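Hypothetical protein (Leishmania major, PDB 3LJN) is of unknown function but, as an ankyrin-repeat protein, probably mediates protein-protein interactions. Local coordinates at residues A[46-58]-A[73-87]. Sequence-based numbering, arbitrary orientation.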
loop_
_atom_site.group_PDB
_atom_site.type_symbol
_atom_site.label_atom_id
_atom_site.label_comp_id
_atom_site.label_asym_id
_atom_site.label_seq_id
_atom_site.Cartn_x
_atom_site.Cartn_y
_atom_site.Cartn_z
ATOM N N PRO A 46 8.105 -26.174 -17.353
ATOM C CA PRO A 46 8.572 -25.566 -16.105
ATOM C C PRO A 46 7.508 -25.406 -15.031
ATOM O O PRO A 46 7.799 -25.613 -13.859
ATOM C CB PRO A 46 9.040 -24.161 -16.537
ATOM C CG PRO A 46 9.127 -24.202 -17.981
ATOM C CD PRO A 46 8.149 -25.211 -18.461
ATOM N N THR A 47 6.298 -25.029 -15.437
ATOM C CA THR A 47 5.241 -24.638 -14.508
ATOM C C THR A 47 4.332 -25.814 -14.094
ATOM O O THR A 47 3.156 -25.618 -13.784
ATOM C CB THR A 47 4.356 -23.567 -15.149
ATOM O OG1 THR A 47 3.871 -24.056 -16.413
ATOM C CG2 THR A 47 5.127 -22.250 -15.345
ATOM N N ILE A 48 4.887 -27.021 -14.061
ATOM C CA ILE A 48 4.110 -28.234 -13.839
ATOM C C ILE A 48 3.799 -28.402 -12.339
ATOM O O ILE A 48 4.691 -28.304 -11.494
ATOM C CB ILE A 48 4.858 -29.456 -14.452
ATOM C CG1 ILE A 48 3.970 -30.694 -14.474
ATOM C CG2 ILE A 48 6.189 -29.717 -13.738
ATOM C CD1 ILE A 48 4.603 -31.861 -15.168
ATOM N N GLN A 49 2.530 -28.660 -12.018
ATOM C CA GLN A 49 2.058 -28.539 -10.636
ATOM C C GLN A 49 1.761 -29.866 -9.980
ATOM O O GLN A 49 1.625 -30.881 -10.649
ATOM C CB GLN A 49 0.852 -27.590 -10.504
ATOM C CG GLN A 49 -0.111 -27.527 -11.673
ATOM C CD GLN A 49 -1.165 -26.408 -11.523
ATOM O OE1 GLN A 49 -1.356 -25.829 -10.444
ATOM N NE2 GLN A 49 -1.862 -26.113 -12.621
ATOM N N ASN A 50 1.726 -29.834 -8.645
ATOM C CA ASN A 50 1.372 -30.977 -7.835
ATOM C C ASN A 50 -0.001 -30.668 -7.307
ATOM O O ASN A 50 -0.444 -29.550 -7.469
ATOM C CB ASN A 50 2.406 -31.211 -6.727
ATOM C CG ASN A 50 2.321 -30.203 -5.584
ATOM O OD1 ASN A 50 1.440 -29.342 -5.535
ATOM N ND2 ASN A 50 3.252 -30.324 -4.642
ATOM N N ARG A 51 -0.682 -31.626 -6.685
ATOM C CA ARG A 51 -2.108 -31.440 -6.356
ATOM C C ARG A 51 -2.469 -30.150 -5.602
ATOM O O ARG A 51 -3.619 -29.750 -5.635
ATOM C CB ARG A 51 -2.667 -32.656 -5.610
ATOM C CG ARG A 51 -2.066 -32.908 -4.239
ATOM C CD ARG A 51 -2.253 -34.356 -3.839
ATOM N NE ARG A 51 -1.396 -34.753 -2.719
ATOM C CZ ARG A 51 -1.782 -34.846 -1.443
ATOM N NH1 ARG A 51 -3.025 -34.555 -1.067
ATOM N NH2 ARG A 51 -0.910 -35.226 -0.519
ATOM N N PHE A 52 -1.493 -29.513 -4.945
ATOM C CA PHE A 52 -1.685 -28.239 -4.220
ATOM C C PHE A 52 -1.303 -26.990 -5.029
ATOM O O PHE A 52 -1.179 -25.897 -4.471
ATOM C CB PHE A 52 -0.836 -28.206 -2.935
ATOM C CG PHE A 52 -0.949 -29.433 -2.093
ATOM C CD1 PHE A 52 0.024 -30.417 -2.148
ATOM C CD2 PHE A 52 -2.023 -29.604 -1.245
ATOM C CE1 PHE A 52 -0.078 -31.565 -1.370
ATOM C CE2 PHE A 52 -2.134 -30.742 -0.468
ATOM C CZ PHE A 52 -1.157 -31.727 -0.531
ATOM N N GLY A 53 -1.101 -27.142 -6.327
ATOM C CA GLY A 53 -0.666 -26.032 -7.154
ATOM C C GLY A 53 0.748 -25.538 -6.890
ATOM O O GLY A 53 1.096 -24.426 -7.269
ATOM N N CYS A 54 1.577 -26.349 -6.248
ATOM C CA CYS A 54 2.979 -25.979 -6.054
ATOM C C CYS A 54 3.774 -26.269 -7.329
ATOM O O CYS A 54 3.502 -27.249 -8.032
ATOM C CB CYS A 54 3.594 -26.728 -4.866
ATOM S SG CYS A 54 5.359 -26.385 -4.692
ATOM N N THR A 55 4.730 -25.392 -7.628
ATOM C CA THR A 55 5.590 -25.544 -8.793
ATOM C C THR A 55 7.026 -25.339 -8.376
ATOM O O THR A 55 7.305 -24.908 -7.257
ATOM C CB THR A 55 5.331 -24.514 -9.889
ATOM O OG1 THR A 55 6.006 -23.304 -9.556
ATOM C CG2 THR A 55 3.870 -24.245 -10.068
ATOM N N ALA A 56 7.937 -25.625 -9.294
ATOM C CA ALA A 56 9.356 -25.533 -9.016
ATOM C C ALA A 56 9.710 -24.176 -8.472
ATOM O O ALA A 56 10.480 -24.075 -7.536
ATOM C CB ALA A 56 10.146 -25.797 -10.284
ATOM N N LEU A 57 9.154 -23.129 -9.056
ATOM C CA LEU A 57 9.535 -21.788 -8.661
ATOM C C LEU A 57 9.084 -21.465 -7.228
ATOM O O LEU A 57 9.841 -20.901 -6.444
ATOM C CB LEU A 57 8.970 -20.766 -9.643
ATOM C CG LEU A 57 9.531 -19.360 -9.485
ATOM C CD1 LEU A 57 11.053 -19.428 -9.287
ATOM C CD2 LEU A 57 9.171 -18.496 -10.677
ATOM N N HIS A 58 7.852 -21.822 -6.884
ATOM C CA HIS A 58 7.396 -21.686 -5.515
ATOM C C HIS A 58 8.454 -22.260 -4.573
ATOM O O HIS A 58 8.827 -21.625 -3.588
ATOM C CB HIS A 58 6.085 -22.449 -5.291
ATOM C CG HIS A 58 4.869 -21.791 -5.867
ATOM N ND1 HIS A 58 4.258 -22.241 -7.014
ATOM C CD2 HIS A 58 4.108 -20.768 -5.415
ATOM C CE1 HIS A 58 3.194 -21.498 -7.267
ATOM N NE2 HIS A 58 3.079 -20.597 -6.310
ATOM N N ALA A 73 12.408 -18.187 -13.247
ATOM C CA ALA A 73 11.679 -16.940 -13.474
ATOM C C ALA A 73 11.757 -16.491 -14.940
ATOM O O ALA A 73 10.860 -15.822 -15.450
ATOM C CB ALA A 73 12.212 -15.842 -12.563
ATOM N N SER A 74 12.835 -16.857 -15.613
ATOM C CA SER A 74 13.037 -16.455 -16.994
ATOM C C SER A 74 12.313 -17.359 -18.000
ATOM O O SER A 74 12.148 -16.988 -19.162
ATOM C CB SER A 74 14.532 -16.437 -17.312
ATOM O OG SER A 74 15.019 -17.759 -17.535
ATOM N N VAL A 75 11.885 -18.537 -17.570
ATOM C CA VAL A 75 11.347 -19.532 -18.503
ATOM C C VAL A 75 9.824 -19.671 -18.441
ATOM O O VAL A 75 9.199 -20.106 -19.415
ATOM C CB VAL A 75 12.007 -20.920 -18.276
ATOM C CG1 VAL A 75 11.220 -21.997 -18.950
ATOM C CG2 VAL A 75 13.429 -20.920 -18.814
ATOM N N GLY A 76 9.230 -19.307 -17.303
ATOM C CA GLY A 76 7.804 -19.534 -17.086
ATOM C C GLY A 76 7.139 -18.675 -16.027
ATOM O O GLY A 76 7.580 -18.630 -14.869
ATOM N N GLU A 77 6.067 -18.002 -16.441
ATOM C CA GLU A 77 5.162 -17.310 -15.529
ATOM C C GLU A 77 4.294 -18.355 -14.802
ATOM O O GLU A 77 3.544 -19.119 -15.452
ATOM C CB GLU A 77 4.278 -16.351 -16.336
ATOM C CG GLU A 77 3.441 -15.363 -15.540
ATOM C CD GLU A 77 2.931 -14.197 -16.416
ATOM O OE1 GLU A 77 2.034 -14.413 -17.277
ATOM O OE2 GLU A 77 3.430 -13.058 -16.246
ATOM N N VAL A 78 4.406 -18.402 -13.469
ATOM C CA VAL A 78 3.580 -19.286 -12.641
ATOM C C VAL A 78 2.158 -18.749 -12.554
ATOM O O VAL A 78 1.962 -17.644 -12.082
ATOM C CB VAL A 78 4.151 -19.401 -11.214
ATOM C CG1 VAL A 78 3.073 -19.836 -10.225
ATOM C CG2 VAL A 78 5.346 -20.365 -11.180
ATOM N N HIS A 79 1.181 -19.540 -13.003
ATOM C CA HIS A 79 -0.252 -19.170 -12.954
ATOM C C HIS A 79 -1.059 -19.981 -11.951
ATOM O O HIS A 79 -2.239 -20.231 -12.152
ATOM C CB HIS A 79 -0.895 -19.359 -14.335
ATOM C CG HIS A 79 -0.483 -18.329 -15.332
ATOM N ND1 HIS A 79 -0.827 -16.998 -15.204
ATOM C CD2 HIS A 79 0.251 -18.430 -16.468
ATOM C CE1 HIS A 79 -0.314 -16.323 -16.221
ATOM N NE2 HIS A 79 0.342 -17.168 -17.001
ATOM N N SER A 80 -0.425 -20.411 -10.878
ATOM C CA SER A 80 -1.126 -21.149 -9.852
ATOM C C SER A 80 -0.702 -20.609 -8.516
ATOM O O SER A 80 0.321 -19.943 -8.399
ATOM C CB SER A 80 -0.816 -22.640 -9.946
ATOM O OG SER A 80 0.547 -22.894 -9.668
ATOM N N LEU A 81 -1.502 -20.918 -7.509
ATOM C CA LEU A 81 -1.303 -20.414 -6.168
ATOM C C LEU A 81 -1.045 -21.600 -5.258
ATOM O O LEU A 81 -1.614 -22.668 -5.458
ATOM C CB LEU A 81 -2.551 -19.653 -5.726
ATOM C CG LEU A 81 -2.822 -18.379 -6.531
ATOM C CD1 LEU A 81 -4.310 -18.168 -6.745
ATOM C CD2 LEU A 81 -2.175 -17.169 -5.868
ATOM N N TRP A 82 -0.178 -21.420 -4.272
ATOM C CA TRP A 82 0.109 -22.469 -3.316
ATOM C C TRP A 82 -0.215 -21.937 -1.936
ATOM O O TRP A 82 0.394 -20.978 -1.472
ATOM C CB TRP A 82 1.568 -22.900 -3.421
ATOM C CG TRP A 82 1.930 -24.009 -2.508
ATOM C CD1 TRP A 82 1.123 -25.026 -2.093
ATOM C CD2 TRP A 82 3.201 -24.233 -1.895
ATOM N NE1 TRP A 82 1.804 -25.859 -1.240
ATOM C CE2 TRP A 82 3.088 -25.400 -1.110
ATOM C CE3 TRP A 82 4.425 -23.556 -1.926
ATOM C CZ2 TRP A 82 4.153 -25.911 -0.365
ATOM C CZ3 TRP A 82 5.494 -24.075 -1.193
ATOM C CH2 TRP A 82 5.346 -25.235 -0.417
ATOM N N HIS A 83 -1.187 -22.565 -1.283
ATOM C CA HIS A 83 -1.776 -22.010 -0.080
ATOM C C HIS A 83 -2.048 -20.527 -0.346
ATOM O O HIS A 83 -1.740 -19.677 0.472
ATOM C CB HIS A 83 -0.842 -22.198 1.127
ATOM C CG HIS A 83 -0.503 -23.631 1.432
ATOM N ND1 HIS A 83 -1.453 -24.630 1.483
ATOM C CD2 HIS A 83 0.679 -24.222 1.740
ATOM C CE1 HIS A 83 -0.870 -25.777 1.790
ATOM N NE2 HIS A 83 0.424 -25.556 1.950
ATOM N N GLY A 84 -2.590 -20.224 -1.521
ATOM C CA GLY A 84 -2.996 -18.864 -1.864
ATOM C C GLY A 84 -1.888 -17.931 -2.293
ATOM O O GLY A 84 -2.115 -16.755 -2.478
ATOM N N GLN A 85 -0.689 -18.445 -2.489
ATOM C CA GLN A 85 0.447 -17.568 -2.745
ATOM C C GLN A 85 1.195 -17.853 -4.034
ATOM O O GLN A 85 1.210 -18.973 -4.541
ATOM C CB GLN A 85 1.403 -17.608 -1.557
ATOM C CG GLN A 85 0.773 -17.012 -0.299
ATOM C CD GLN A 85 1.759 -16.906 0.830
ATOM O OE1 GLN A 85 2.352 -17.916 1.239
ATOM N NE2 GLN A 85 1.958 -15.677 1.347
ATOM N N LYS A 86 1.821 -16.800 -4.538
ATOM C CA LYS A 86 2.587 -16.819 -5.756
ATOM C C LYS A 86 4.044 -16.706 -5.335
ATOM O O LYS A 86 4.321 -16.140 -4.293
ATOM C CB LYS A 86 2.194 -15.603 -6.577
ATOM C CG LYS A 86 1.961 -15.877 -8.028
ATOM C CD LYS A 86 0.630 -16.543 -8.243
ATOM C CE LYS A 86 0.277 -16.549 -9.713
ATOM N NZ LYS A 86 0.546 -15.204 -10.345
ATOM N N PRO A 87 4.990 -17.202 -6.150
ATOM C CA PRO A 87 6.406 -17.261 -5.745
ATOM C C PRO A 87 7.059 -15.966 -5.251
ATOM O O PRO A 87 7.984 -16.029 -4.440
ATOM C CB PRO A 87 7.092 -17.737 -7.011
ATOM C CG PRO A 87 6.035 -18.569 -7.691
ATOM C CD PRO A 87 4.809 -17.759 -7.504
#
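The imidazole of His58 lies between Pro87 and Trp82: Pro87 CG sits over the centre of one face, 3.8 Å from the ring centroid, while Trp82 CB lies over the other, displaced toward the rim. At the ring's edge, near its plane, are the carbonyl oxygens of Ser80 and Gln85. His58 NE2 gives a weak, bent hydrogen bond to Gln85 O (3.0 Å, 134°). The indole of Trp82 is likewise covered on both sides, by His83 CD2 on one and Cys54 on the other; Cys54 CB stands 3.8 Å from the centroid of the five-membered ring, almost on its normal. With SG anti to the backbone N (chi1 175°), the Cys54 sulfur reaches over the six-membered ring, 4.0 Å from its centroid, a sulfur-aromatic contact. Phe52 meets the indole near CD1, with CB and with its carbonyl O, which comes in obliquely; its phenyl group leads away toward Arg51.

Residues 46-58 and 73-87 each carry a beta-hairpin-like loop, with a turn at Asn50-Gly53 and at Trp82-Gln85, leading into helices 56-63 and 87-93; two successive loops of the ankyrin fold stack side by side. The sequence Thr55-Ala56-Leu57-His58 is the TALH form of the TPLH motif: Thr55 N donates to His58 ND1 (3.2 Å), the capping box of Thr55 and His58 at the start of helix 56-63, and Leu57 N makes a weak capping bond to Thr55 OG1. His58 thus uses ND1 within 46-58 and NE2 toward the loop of 73-87. Ser80 OG donates to Gly53 O at 2.9 Å, tying the two loops together directly. Deeper in, Leu57 packs CG against Pro87 CB, crossing it at about a right angle, and Val78 divides its methyls, CG1 against His58 CE1 (3.4 Å) and CG2 against Thr55 OG1 and Leu57 CB. Leu90 of helix 87-93 also touches both His58 and Trp82.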